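Local structure of SusD homolog (Bacteroides thetaiotaomicron, 3SGH) at residues G284-S289 with T383-T388; E248-A253 with V297-S302; Q274-A279 with N377-H382. The protein probably binds glycans at the outer membrane of the bacterium, as in the SusD family of nutrient-capturing lipoproteins. All blocks are in the same frame, centred on the assembly; numbering follows the deposited sequence.

How the interactions relate
All three contacts lie on the same side of the chain's centre, their own centres about 11 to 13 Å apart. They tie the long loop that follows helix 267-270 to other parts of the SusD-like fold: interactions 1 and 3 join it to the loop between helices 360-364 and 403-417, and interaction 2 joins it to strand 249-251. Along the chain the order is 248-253, 274-279, 284-289, 297-302, 377-382 and 383-388, so the three contacts interlace. Val-285 pairs its backbone with Ala-251 and Ala-253, linking interactions 1 and 2, while Asn-300 bonds to Thr-275 and Gln-276, linking 2 and 3. Together they join two loops to each other and to strand 249-251, which pairs with strand 50-52.

Interaction 1: G284-S289 with T383-T388; sequences GVRSGS and TGNNYT
Two long loops of the SusD-like fold are joined here, the one after helix 267-270 and the one before helix 403-417, where Arg-286 meets the short 3-10 segment 383-385 and the residues after it. Arg-286 NH1 donates to Asn-385 O at 3.0 Å with an N-H...O angle of 153°. The oxygen lies in the guanidinium plane, yet NH1 approaches from above the carbonyl plane. The long side chain suits this place because its methylene groups can run past Asn-385, where Arg-286 CB lies 3.9 Å from Asn-385 CB, before the charged end reaches the carbonyl. CG stands anti to the backbone N (chi1 -178°) and the chain bends at chi2, which carries the guanidinium to Tyr-387. The ring reaches over one guanidinium face near its rim, Tyr-387 CD1 lying 3.5 Å from Arg-286 NH2, with ring and guanidinium planes 56° apart. NH2 also bonds to Pro-439 O, so at least two backbone carbonyls hold its end. With an alanine here, the carbonyls of Asn-385 and Pro-439 would probably lose this donor, and Tyr-387 the flat group under its CD1. Asn-385 fits because its amide can both accept and donate: OD1 takes the backbone N-H of Ala-290, while ND2 bonds to the carboxylates of Glu-291 and Asp-376. Asn-385 OD1 also rests against Ser-289, 3.3 Å from both its CA and its CB.

Interaction 2: E248-A253 with V297-S302; sequences EVRANA and VYANYS
Ala-299 O is gripped side-on by two nitrogens of Arg-250, NE at 3.1 Å and NH2 at 2.9 Å. The oxygen lies close to the guanidinium plane, at its edge, but the two donors use it differently: NH2 lies in the carbonyl plane on a lone pair, whereas NE comes from above that plane. Arginine suits the place because its two neighbouring N-H groups can share one acceptor. The third nitrogen, Arg-250 NH1, turns back to its own strand and bonds to Val-249 O at 2.9 Å, with Ser-244 O as a further partner, so the group is held against rotation. CG lies anti to the carbonyl carbon (chi1 -72°), and a bend at chi2 brings the guanidinium edge to the carbonyl of Ala-299 in the type I turn 298-301. Beside it, Ala-251 N donates to Ser-302 O at 2.9 Å, nearly straight at 163°. The small methyl of Ala-251 suits this close approach, its CB lying 3.3 Å from Ser-302 O. The turn is thereby fastened to strand 249-251, which pairs antiparallel with strand 50-52, lies against helix 239-245 through Val-249, and leads by way of the N-cap Asn-252 into helix 253-261.

Interaction 3: Q274-A279 with N377-H382; sequences QTQTAA and NLIAGH
An ST turn at Thr-277, braced by the amide of Gln-274, forms a compact polar loop against which Leu-378 packs near the protein surface. Thr-277 OG1 accepts from Ala-279 N, the turn's defining bond, and from Gln-274 NE2 at 3.0 Å. Gln-274 OE1 in turn takes Thr-277 N at 3.0 Å, in the carbonyl plane on a lone pair, and a weak bond from Gln-276 N. NE2 of Gln-274 has a further partner in Gly-280 O, so several bonds keep the amide from turning. Glutamine suits the position because one end accepts from the loop backbone while the other donates. Its CG lies between the backbone N and the carbonyl carbon (chi1 66°), and a bend at chi2 curls the amide back toward its own loop.

Leu-378 lays its forked end on this curled side chain: Leu-378 CD1 is 3.7 Å from Gln-274 CG, and Leu-378 CD2 is 3.7 Å from Gln-274 CD. Leu-378 CD2 also meets the methyl CG2 of Thr-277 at 3.8 Å, the two side chains running at about a right angle. The fork of leucine gives each neighbour a methyl: CD1 and CD2 for Gln-274, CD2 for Thr-277. Next along the chain, Ile-379 CD1 reaches the amide of Gln-276, 3.8 Å from its NE2. A water joins the loops, accepting from Gln-276 NE2 and donating to Leu-378 O at 2.6 Å, while Gln-276 OE1 is taken by Asn-300 ND2. Leu-378 and Ile-379 also touch Tyr-301. The contact thus borders the turn 298-301 and joins the loop between helix 267-270 and strand 314-317 to the loop between helices 360-364 and 403-417.

Interaction 1: G284-S289 with T383-T388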
ATOM      1  N   GLY A 284      16.469  -9.369   7.764  1.00 14.79           N
ATOM      2  CA  GLY A 284      15.048  -9.208   8.107  1.00 15.01           C
ATOM      3  C   GLY A 284      14.501 -10.350   8.945  1.00 15.14           C
ATOM      4  O   GLY A 284      15.186 -11.362   9.157  1.00 15.90           O
ATOM      5  N   VAL A 285      13.264 -10.171   9.391  1.00 13.97           N
ATOM      6  CA  VAL A 285      12.513 -11.151  10.180  1.00 13.88           C
ATOM      7  C   VAL A 285      11.530 -11.882   9.307  1.00 13.49           C
ATOM      8  O   VAL A 285      10.776 -11.260   8.562  1.00 13.33           O
ATOM      9  CB  VAL A 285      11.788 -10.472  11.383  1.00 13.94           C
ATOM     10  CG1 VAL A 285      11.022 -11.562  12.236  1.00 14.33           C
ATOM     11  CG2 VAL A 285      12.779  -9.678  12.204  1.00 13.14           C
ATOM     12  N   ARG A 286      11.513 -13.222   9.389  1.00 14.06           N
ATOM     13  CA  ARG A 286      10.536 -13.992   8.646  1.00 14.58           C
ATOM     14  C   ARG A 286       9.138 -13.755   9.260  1.00 14.73           C
ATOM     15  O   ARG A 286       8.919 -14.042  10.443  1.00 15.36           O
ATOM     16  CB  ARG A 286      10.905 -15.473   8.665  1.00 14.85           C
ATOM     17  CG  ARG A 286       9.966 -16.364   7.865  1.00 12.97           C
ATOM     18  CD  ARG A 286      10.204 -16.247   6.328  1.00 14.98           C
ATOM     19  NE  ARG A 286       9.209 -17.049   5.633  1.00 15.05           N
ATOM     20  CZ  ARG A 286       9.235 -18.365   5.460  1.00 15.33           C
ATOM     21  NH1 ARG A 286      10.276 -19.072   5.797  1.00 16.69           N
ATOM     22  NH2 ARG A 286       8.192 -18.975   4.887  1.00 16.29           N
ATOM     23  N   SER A 287       8.208 -13.294   8.431  1.00 13.88           N
ATOM     24  CA  SER A 287       6.834 -13.054   8.850  1.00 13.92           C
ATOM     25  C   SER A 287       6.183 -14.424   8.850  1.00 15.01           C
ATOM     26  O   SER A 287       6.403 -15.213   7.915  1.00 15.52           O
ATOM     27  CB  SER A 287       6.138 -12.115   7.876  1.00 13.14           C
ATOM     28  OG  SER A 287       4.830 -11.849   8.314  1.00 14.32           O
ATOM     29  N   GLY A 288       5.471 -14.766   9.913  1.00 14.76           N
ATOM     30  CA  GLY A 288       4.898 -16.086   9.989  1.00 15.64           C
ATOM     31  C   GLY A 288       6.000 -17.131  10.260  1.00 15.62           C
ATOM     32  O   GLY A 288       6.079 -18.164   9.590  1.00 15.82           O
ATOM     33  N   SER A 289       6.841 -16.845  11.242  1.00 15.26           N
ATOM     34  CA  SER A 289       8.028 -17.666  11.528  1.00 15.35           C
ATOM     35  C   SER A 289       7.688 -19.059  12.048  1.00 16.52           C
ATOM     36  O   SER A 289       6.571 -19.315  12.516  1.00 16.04           O
ATOM     37  CB  SER A 289       8.902 -16.885  12.528  1.00 16.04           C
ATOM     38  OG  SER A 289       8.113 -16.362  13.580  1.00 15.09           O
ATOM     39  N   THR A 383      16.679 -21.989  11.880  1.00 19.01           N
ATOM     40  CA  THR A 383      16.821 -22.353  10.462  1.00 18.89           C
ATOM     41  C   THR A 383      15.530 -22.817   9.792  1.00 17.80           C
ATOM     42  O   THR A 383      15.489 -22.876   8.578  1.00 18.23           O
ATOM     43  CB  THR A 383      17.936 -23.375  10.179  1.00 19.97           C
ATOM     44  OG1 THR A 383      17.536 -24.660  10.678  1.00 21.72           O
ATOM     45  CG2 THR A 383      19.258 -22.907  10.779  1.00 21.38           C
ATOM     46  N   GLY A 384      14.487 -23.100  10.562  1.00 16.54           N
ATOM     47  CA  GLY A 384      13.157 -23.352  10.019  1.00 17.57           C
ATOM     48  C   GLY A 384      12.518 -22.110   9.398  1.00 17.53           C
ATOM     49  O   GLY A 384      11.504 -22.218   8.694  1.00 17.42           O
ATOM     50  N   ASN A 385      13.150 -20.946   9.612  1.00 16.36           N
ATOM     51  CA  ASN A 385      12.760 -19.716   8.962  1.00 16.28           C
ATOM     52  C   ASN A 385      13.432 -19.498   7.617  1.00 16.83           C
ATOM     53  O   ASN A 385      13.039 -18.589   6.884  1.00 15.73           O
ATOM     54  CB  ASN A 385      13.044 -18.513   9.885  1.00 15.82           C
ATOM     55  CG  ASN A 385      12.178 -18.534  11.098  1.00 17.30           C
ATOM     56  OD1 ASN A 385      10.999 -18.892  11.003  1.00 17.41           O
ATOM     57  ND2 ASN A 385      12.706 -18.128  12.214  1.00 17.72           N
ATOM     58  N   ASN A 386      14.431 -20.323   7.283  1.00 16.94           N
ATOM     59  CA  ASN A 386      15.164 -20.118   6.048  1.00 18.18           C
ATOM     60  C   ASN A 386      14.232 -20.273   4.834  1.00 17.68           C
ATOM     61  O   ASN A 386      13.304 -21.052   4.852  1.00 18.83           O
ATOM     62  CB  ASN A 386      16.333 -21.102   5.919  1.00 17.42           C
ATOM     63  CG  ASN A 386      17.449 -20.888   6.934  1.00 18.65           C
ATOM     64  OD1 ASN A 386      17.415 -20.000   7.798  1.00 17.56           O
ATOM     65  ND2 ASN A 386      18.486 -21.702   6.791  1.00 19.51           N
ATOM     66  N   TYR A 387      14.492 -19.524   3.766  1.00 17.84           N
ATOM     67  CA  TYR A 387      13.602 -19.522   2.619  1.00 16.68           C
ATOM     68  C   TYR A 387      14.354 -19.337   1.303  1.00 16.43           C
ATOM     69  O   TYR A 387      15.199 -18.457   1.178  1.00 16.95           O
ATOM     70  CB  TYR A 387      12.475 -18.486   2.807  1.00 16.48           C
ATOM     71  CG  TYR A 387      11.290 -18.666   1.859  1.00 16.70           C
ATOM     72  CD1 TYR A 387      10.279 -19.588   2.113  1.00 21.13           C
ATOM     73  CD2 TYR A 387      11.198 -17.903   0.704  1.00 19.39           C
ATOM     74  CE1 TYR A 387       9.218 -19.753   1.214  1.00 22.36           C
ATOM     75  CE2 TYR A 387      10.145 -18.052  -0.170  1.00 20.29           C
ATOM     76  CZ  TYR A 387       9.170 -18.969   0.082  1.00 20.03           C
ATOM     77  OH  TYR A 387       8.158 -19.075  -0.827  1.00 25.20           O
ATOM     78  N   THR A 388      14.046 -20.197   0.341  1.00 17.32           N
ATOM     79  CA  THR A 388      14.591 -20.093  -1.014  1.00 16.16           C
ATOM     80  C   THR A 388      13.749 -19.122  -1.835  1.00 16.64           C
ATOM     81  O   THR A 388      12.535 -19.312  -2.017  1.00 16.51           O
ATOM     82  CB  THR A 388      14.652 -21.473  -1.709  1.00 17.25           C
ATOM     83  OG1 THR A 388      15.367 -22.433  -0.899  1.00 18.66           O
ATOM     84  CG2 THR A 388      15.299 -21.316  -3.083  1.00 16.98           C
TER

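Interaction 2: E248-A253 with V297-S302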
ATOM      1  N   GLU A 248       7.616  -3.861  18.119  1.00 15.65           N
ATOM      2  CA  GLU A 248       6.660  -4.753  17.492  1.00 15.09           C
ATOM      3  C   GLU A 248       6.707  -4.760  15.964  1.00 15.34           C
ATOM      4  O   GLU A 248       5.887  -5.421  15.353  1.00 14.71           O
ATOM      5  CB  GLU A 248       5.240  -4.507  18.031  1.00 15.13           C
ATOM      6  CG  GLU A 248       5.104  -4.894  19.527  1.00 16.10           C
ATOM      7  CD  GLU A 248       3.703  -4.789  20.092  1.00 17.29           C
ATOM      8  OE1 GLU A 248       2.730  -4.576  19.328  1.00 16.24           O
ATOM      9  OE2 GLU A 248       3.600  -4.958  21.330  1.00 17.77           O
ATOM     10  N   VAL A 249       7.679  -4.053  15.366  1.00 13.73           N
ATOM     11  CA  VAL A 249       7.900  -4.102  13.929  1.00 12.70           C
ATOM     12  C   VAL A 249       9.368  -4.049  13.595  1.00 13.98           C
ATOM     13  O   VAL A 249      10.128  -3.329  14.233  1.00 13.43           O
ATOM     14  CB  VAL A 249       7.060  -2.998  13.181  1.00 11.81           C
ATOM     15  CG1 VAL A 249       7.645  -1.586  13.476  1.00 12.09           C
ATOM     16  CG2 VAL A 249       6.941  -3.314  11.677  1.00 12.03           C
ATOM     17  N   ARG A 250       9.763  -4.891  12.617  1.00 14.16           N
ATOM     18  CA  ARG A 250      11.118  -4.923  12.106  1.00 13.57           C
ATOM     19  C   ARG A 250      11.073  -5.060  10.580  1.00 12.75           C
ATOM     20  O   ARG A 250      10.020  -5.223   9.997  1.00 12.44           O
ATOM     21  CB  ARG A 250      11.928  -6.064  12.744  1.00 13.41           C
ATOM     22  CG  ARG A 250      12.318  -5.871  14.215  1.00 11.20           C
ATOM     23  CD  ARG A 250      13.349  -4.806  14.394  1.00 13.96           C
ATOM     24  NE  ARG A 250      13.750  -4.512  15.756  1.00 13.18           N
ATOM     25  CZ  ARG A 250      13.224  -3.578  16.563  1.00 13.25           C
ATOM     26  NH1 ARG A 250      12.167  -2.872  16.202  1.00 16.89           N
ATOM     27  NH2 ARG A 250      13.731  -3.383  17.766  1.00 16.76           N
ATOM     28  N   ALA A 251      12.220  -4.984   9.930  1.00 13.00           N
ATOM     29  CA  ALA A 251      12.314  -5.212   8.501  1.00 14.26           C
ATOM     30  C   ALA A 251      11.922  -6.683   8.201  1.00 13.60           C
ATOM     31  O   ALA A 251      12.230  -7.598   8.949  1.00 14.28           O
ATOM     32  CB  ALA A 251      13.733  -4.907   8.018  1.00 12.36           C
ATOM     33  N   ASN A 252      11.272  -6.887   7.085  1.00 13.81           N
ATOM     34  CA  ASN A 252      10.802  -8.204   6.643  1.00 14.42           C
ATOM     35  C   ASN A 252      11.906  -8.904   5.848  1.00 14.64           C
ATOM     36  O   ASN A 252      12.602  -8.306   5.012  1.00 14.66           O
ATOM     37  CB  ASN A 252       9.528  -8.018   5.803  1.00 13.99           C
ATOM     38  CG  ASN A 252       8.824  -9.305   5.448  1.00 13.91           C
ATOM     39  OD1 ASN A 252       9.426 -10.247   4.912  1.00 14.35           O
ATOM     40  ND2 ASN A 252       7.519  -9.329   5.659  1.00 12.89           N
ATOM     41  N   ALA A 253      12.097 -10.191   6.172  1.00 13.38           N
ATOM     42  CA  ALA A 253      13.031 -11.067   5.501  1.00 13.35           C
ATOM     43  C   ALA A 253      12.984 -10.964   3.986  1.00 13.99           C
ATOM     44  O   ALA A 253      13.999 -11.067   3.302  1.00 14.24           O
ATOM     45  CB  ALA A 253      12.653 -12.522   5.888  1.00 12.68           C
ATOM     46  N   VAL A 297      13.153 -11.445  20.998  1.00 17.62           N
ATOM     47  CA  VAL A 297      13.960 -12.332  20.136  1.00 17.94           C
ATOM     48  C   VAL A 297      14.486 -11.583  18.898  1.00 16.93           C
ATOM     49  O   VAL A 297      15.637 -11.773  18.505  1.00 16.22           O
ATOM     50  CB  VAL A 297      13.127 -13.592  19.743  1.00 17.37           C
ATOM     51  CG1 VAL A 297      13.757 -14.378  18.623  1.00 19.03           C
ATOM     52  CG2 VAL A 297      12.919 -14.469  21.027  1.00 18.99           C
ATOM     53  N   TYR A 298      13.634 -10.715  18.340  1.00 16.69           N
ATOM     54  CA  TYR A 298      13.914 -10.012  17.109  1.00 16.24           C
ATOM     55  C   TYR A 298      14.352  -8.561  17.311  1.00 16.38           C
ATOM     56  O   TYR A 298      14.506  -7.793  16.361  1.00 16.62           O
ATOM     57  CB  TYR A 298      12.714 -10.138  16.182  1.00 15.82           C
ATOM     58  CG  TYR A 298      12.548 -11.560  15.629  1.00 14.27           C
ATOM     59  CD1 TYR A 298      13.569 -12.156  14.856  1.00 14.11           C
ATOM     60  CD2 TYR A 298      11.405 -12.291  15.865  1.00 16.38           C
ATOM     61  CE1 TYR A 298      13.421 -13.458  14.345  1.00 16.49           C
ATOM     62  CE2 TYR A 298      11.249 -13.611  15.352  1.00 14.23           C
ATOM     63  CZ  TYR A 298      12.273 -14.169  14.582  1.00 13.76           C
ATOM     64  OH  TYR A 298      12.090 -15.453  14.034  1.00 17.63           O
ATOM     65  N   ALA A 299      14.613  -8.185  18.554  1.00 16.94           N
ATOM     66  CA  ALA A 299      14.896  -6.790  18.877  1.00 16.88           C
ATOM     67  C   ALA A 299      16.088  -6.228  18.093  1.00 15.85           C
ATOM     68  O   ALA A 299      16.088  -5.058  17.727  1.00 16.84           O
ATOM     69  CB  ALA A 299      15.098  -6.605  20.432  1.00 17.65           C
ATOM     70  N   ASN A 300      17.109  -7.045  17.851  1.00 16.19           N
ATOM     71  CA  ASN A 300      18.335  -6.591  17.195  1.00 16.32           C
ATOM     72  C   ASN A 300      18.509  -7.003  15.723  1.00 16.20           C
ATOM     73  O   ASN A 300      19.602  -6.866  15.173  1.00 16.61           O
ATOM     74  CB  ASN A 300      19.542  -7.040  18.027  1.00 16.43           C
ATOM     75  CG  ASN A 300      19.444  -6.585  19.454  1.00 20.25           C
ATOM     76  OD1 ASN A 300      19.107  -5.440  19.709  1.00 19.86           O
ATOM     77  ND2 ASN A 300      19.715  -7.479  20.393  1.00 24.00           N
ATOM     78  N   TYR A 301      17.433  -7.473  15.094  1.00 15.47           N
ATOM     79  CA  TYR A 301      17.400  -7.631  13.676  1.00 15.60           C
ATOM     80  C   TYR A 301      17.260  -6.246  13.007  1.00 15.21           C
ATOM     81  O   TYR A 301      17.035  -5.253  13.695  1.00 14.96           O
ATOM     82  CB  TYR A 301      16.261  -8.588  13.263  1.00 14.42           C
ATOM     83  CG  TYR A 301      16.545 -10.072  13.515  1.00 15.71           C
ATOM     84  CD1 TYR A 301      16.923 -10.540  14.796  1.00 15.25           C
ATOM     85  CD2 TYR A 301      16.352 -11.039  12.490  1.00 15.69           C
ATOM     86  CE1 TYR A 301      17.163 -11.889  15.047  1.00 18.85           C
ATOM     87  CE2 TYR A 301      16.560 -12.387  12.753  1.00 13.99           C
ATOM     88  CZ  TYR A 301      16.973 -12.800  14.027  1.00 16.01           C
ATOM     89  OH  TYR A 301      17.193 -14.110  14.303  1.00 15.38           O
ATOM     90  N   SER A 302      17.391  -6.181  11.683  1.00 14.36           N
ATOM     91  CA  SER A 302      17.269  -4.908  10.981  1.00 14.29           C
ATOM     92  C   SER A 302      15.943  -4.185  11.253  1.00 14.64           C
ATOM     93  O   SER A 302      14.855  -4.788  11.143  1.00 14.13           O
ATOM     94  CB  SER A 302      17.432  -5.087   9.492  1.00 13.69           C
ATOM     95  OG  SER A 302      18.769  -5.420   9.189  1.00 15.07           O
TER

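Interaction 3: Q274-A279 with N377-H382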
ATOM      1  N   GLN A 274      21.692  -5.343  11.301  1.00 16.96           N
ATOM      2  CA  GLN A 274      21.431  -6.135  12.503  1.00 16.20           C
ATOM      3  C   GLN A 274      22.575  -5.978  13.472  1.00 16.79           C
ATOM      4  O   GLN A 274      23.720  -5.813  13.061  1.00 16.76           O
ATOM      5  CB  GLN A 274      21.180  -7.601  12.172  1.00 16.56           C
ATOM      6  CG  GLN A 274      22.357  -8.363  11.610  1.00 17.27           C
ATOM      7  CD  GLN A 274      23.299  -8.912  12.671  1.00 17.64           C
ATOM      8  OE1 GLN A 274      22.917  -9.126  13.854  1.00 16.45           O
ATOM      9  NE2 GLN A 274      24.528  -9.212  12.242  1.00 18.59           N
ATOM     10  N   THR A 275      22.260  -5.995  14.767  1.00 17.82           N
ATOM     11  CA  THR A 275      23.286  -5.859  15.796  1.00 18.61           C
ATOM     12  C   THR A 275      23.262  -7.044  16.783  1.00 18.94           C
ATOM     13  O   THR A 275      23.891  -6.991  17.863  1.00 20.63           O
ATOM     14  CB  THR A 275      23.116  -4.552  16.579  1.00 19.00           C
ATOM     15  OG1 THR A 275      21.813  -4.558  17.199  1.00 18.17           O
ATOM     16  CG2 THR A 275      23.309  -3.328  15.638  1.00 18.97           C
ATOM     17  N   GLN A 276      22.546  -8.098  16.417  1.00 17.75           N
ATOM     18  CA  GLN A 276      22.479  -9.306  17.258  1.00 17.53           C
ATOM     19  C   GLN A 276      23.843  -9.987  17.344  1.00 18.71           C
ATOM     20  O   GLN A 276      24.224 -10.492  18.417  1.00 18.52           O
ATOM     21  CB  GLN A 276      21.439 -10.279  16.698  1.00 16.83           C
ATOM     22  CG  GLN A 276      21.246 -11.537  17.543  1.00 19.93           C
ATOM     23  CD  GLN A 276      20.808 -11.233  18.987  1.00 21.04           C
ATOM     24  OE1 GLN A 276      20.011 -10.303  19.250  1.00 21.18           O
ATOM     25  NE2 GLN A 276      21.321 -12.032  19.939  1.00 23.06           N
ATOM     26  N   THR A 277      24.554 -10.022  16.218  1.00 18.11           N
ATOM     27  CA  THR A 277      25.876 -10.611  16.142  1.00 18.13           C
ATOM     28  C   THR A 277      26.871  -9.597  15.624  1.00 19.77           C
ATOM     29  O   THR A 277      26.470  -8.520  15.182  1.00 21.16           O
ATOM     30  CB  THR A 277      25.897 -11.839  15.183  1.00 18.71           C
ATOM     31  OG1 THR A 277      25.943 -11.397  13.817  1.00 18.89           O
ATOM     32  CG2 THR A 277      24.686 -12.729  15.387  1.00 17.37           C
ATOM     33  N   ALA A 278      28.151  -9.972  15.605  1.00 20.41           N
ATOM     34  CA  ALA A 278      29.235  -9.107  15.124  1.00 20.73           C
ATOM     35  C   ALA A 278      29.312  -8.987  13.602  1.00 21.01           C
ATOM     36  O   ALA A 278      30.136  -8.200  13.095  1.00 21.87           O
ATOM     37  CB  ALA A 278      30.618  -9.582  15.694  1.00 21.23           C
ATOM     38  N   ALA A 279      28.511  -9.757  12.857  1.00 20.88           N
ATOM     39  CA  ALA A 279      28.636  -9.810  11.372  1.00 21.37           C
ATOM     40  C   ALA A 279      28.204  -8.544  10.676  1.00 21.29           C
ATOM     41  O   ALA A 279      28.631  -8.274   9.565  1.00 22.68           O
ATOM     42  CB  ALA A 279      27.862 -10.997  10.792  1.00 20.00           C
ATOM     43  N   ASN A 377      20.228 -17.031  10.903  1.00 17.91           N
ATOM     44  CA  ASN A 377      21.298 -17.595  11.699  1.00 20.37           C
ATOM     45  C   ASN A 377      21.625 -16.750  12.920  1.00 19.86           C
ATOM     46  O   ASN A 377      22.502 -17.117  13.693  1.00 19.46           O
ATOM     47  CB  ASN A 377      22.581 -17.676  10.847  1.00 21.35           C
ATOM     48  CG  ASN A 377      22.480 -18.707   9.781  1.00 26.54           C
ATOM     49  OD1 ASN A 377      21.809 -19.759   9.953  1.00 27.69           O
ATOM     50  ND2 ASN A 377      23.063 -18.402   8.630  1.00 25.57           N
ATOM     51  N   LEU A 378      20.945 -15.620  13.098  1.00 19.81           N
ATOM     52  CA  LEU A 378      21.339 -14.684  14.160  1.00 19.16           C
ATOM     53  C   LEU A 378      21.043 -15.248  15.544  1.00 20.90           C
ATOM     54  O   LEU A 378      21.810 -15.012  16.498  1.00 21.01           O
ATOM     55  CB  LEU A 378      20.637 -13.321  13.964  1.00 19.16           C
ATOM     56  CG  LEU A 378      20.903 -12.580  12.651  1.00 17.34           C
ATOM     57  CD1 LEU A 378      20.237 -11.203  12.755  1.00 19.28           C
ATOM     58  CD2 LEU A 378      22.411 -12.479  12.334  1.00 16.61           C
ATOM     59  N   ILE A 379      19.925 -15.954  15.649  1.00 20.92           N
ATOM     60  CA  ILE A 379      19.483 -16.606  16.887  1.00 21.50           C
ATOM     61  C   ILE A 379      19.511 -18.111  16.588  1.00 21.83           C
ATOM     62  O   ILE A 379      19.088 -18.548  15.526  1.00 21.04           O
ATOM     63  CB  ILE A 379      18.044 -16.176  17.279  1.00 21.33           C
ATOM     64  CG1 ILE A 379      17.933 -14.665  17.582  1.00 23.07           C
ATOM     65  CG2 ILE A 379      17.512 -17.002  18.474  1.00 21.13           C
ATOM     66  CD1 ILE A 379      18.449 -14.237  18.942  1.00 26.64           C
ATOM     67  N   ALA A 380      19.990 -18.904  17.547  1.00 22.55           N
ATOM     68  CA  ALA A 380      20.102 -20.337  17.373  1.00 22.10           C
ATOM     69  C   ALA A 380      18.723 -20.988  17.239  1.00 20.36           C
ATOM     70  O   ALA A 380      17.726 -20.558  17.829  1.00 19.44           O
ATOM     71  CB  ALA A 380      20.890 -20.980  18.555  1.00 22.68           C
ATOM     72  N   GLY A 381      18.683 -22.046  16.460  1.00 20.20           N
ATOM     73  CA  GLY A 381      17.451 -22.822  16.326  1.00 20.58           C
ATOM     74  C   GLY A 381      16.405 -22.155  15.434  1.00 19.99           C
ATOM     75  O   GLY A 381      15.229 -22.469  15.541  1.00 21.49           O
ATOM     76  N   HIS A 382      16.828 -21.251  14.541  1.00 19.47           N
ATOM     77  CA  HIS A 382      15.885 -20.514  13.687  1.00 18.87           C
ATOM     78  C   HIS A 382      15.929 -20.928  12.216  1.00 18.08           C
ATOM     79  O   HIS A 382      15.325 -20.237  11.366  1.00 18.19           O
ATOM     80  CB  HIS A 382      16.128 -18.998  13.757  1.00 18.15           C
ATOM     81  CG  HIS A 382      15.427 -18.305  14.888  1.00 19.89           C
ATOM     82  ND1 HIS A 382      14.929 -17.023  14.768  1.00 19.41           N
ATOM     83  CD2 HIS A 382      15.185 -18.682  16.172  1.00 19.77           C
ATOM     84  CE1 HIS A 382      14.378 -16.659  15.918  1.00 21.25           C
ATOM     85  NE2 HIS A 382      14.480 -17.664  16.774  1.00 19.20           N
TER
HETATM   86  O   HOH W   1      22.679 -14.597  18.875  1.00 28.84           O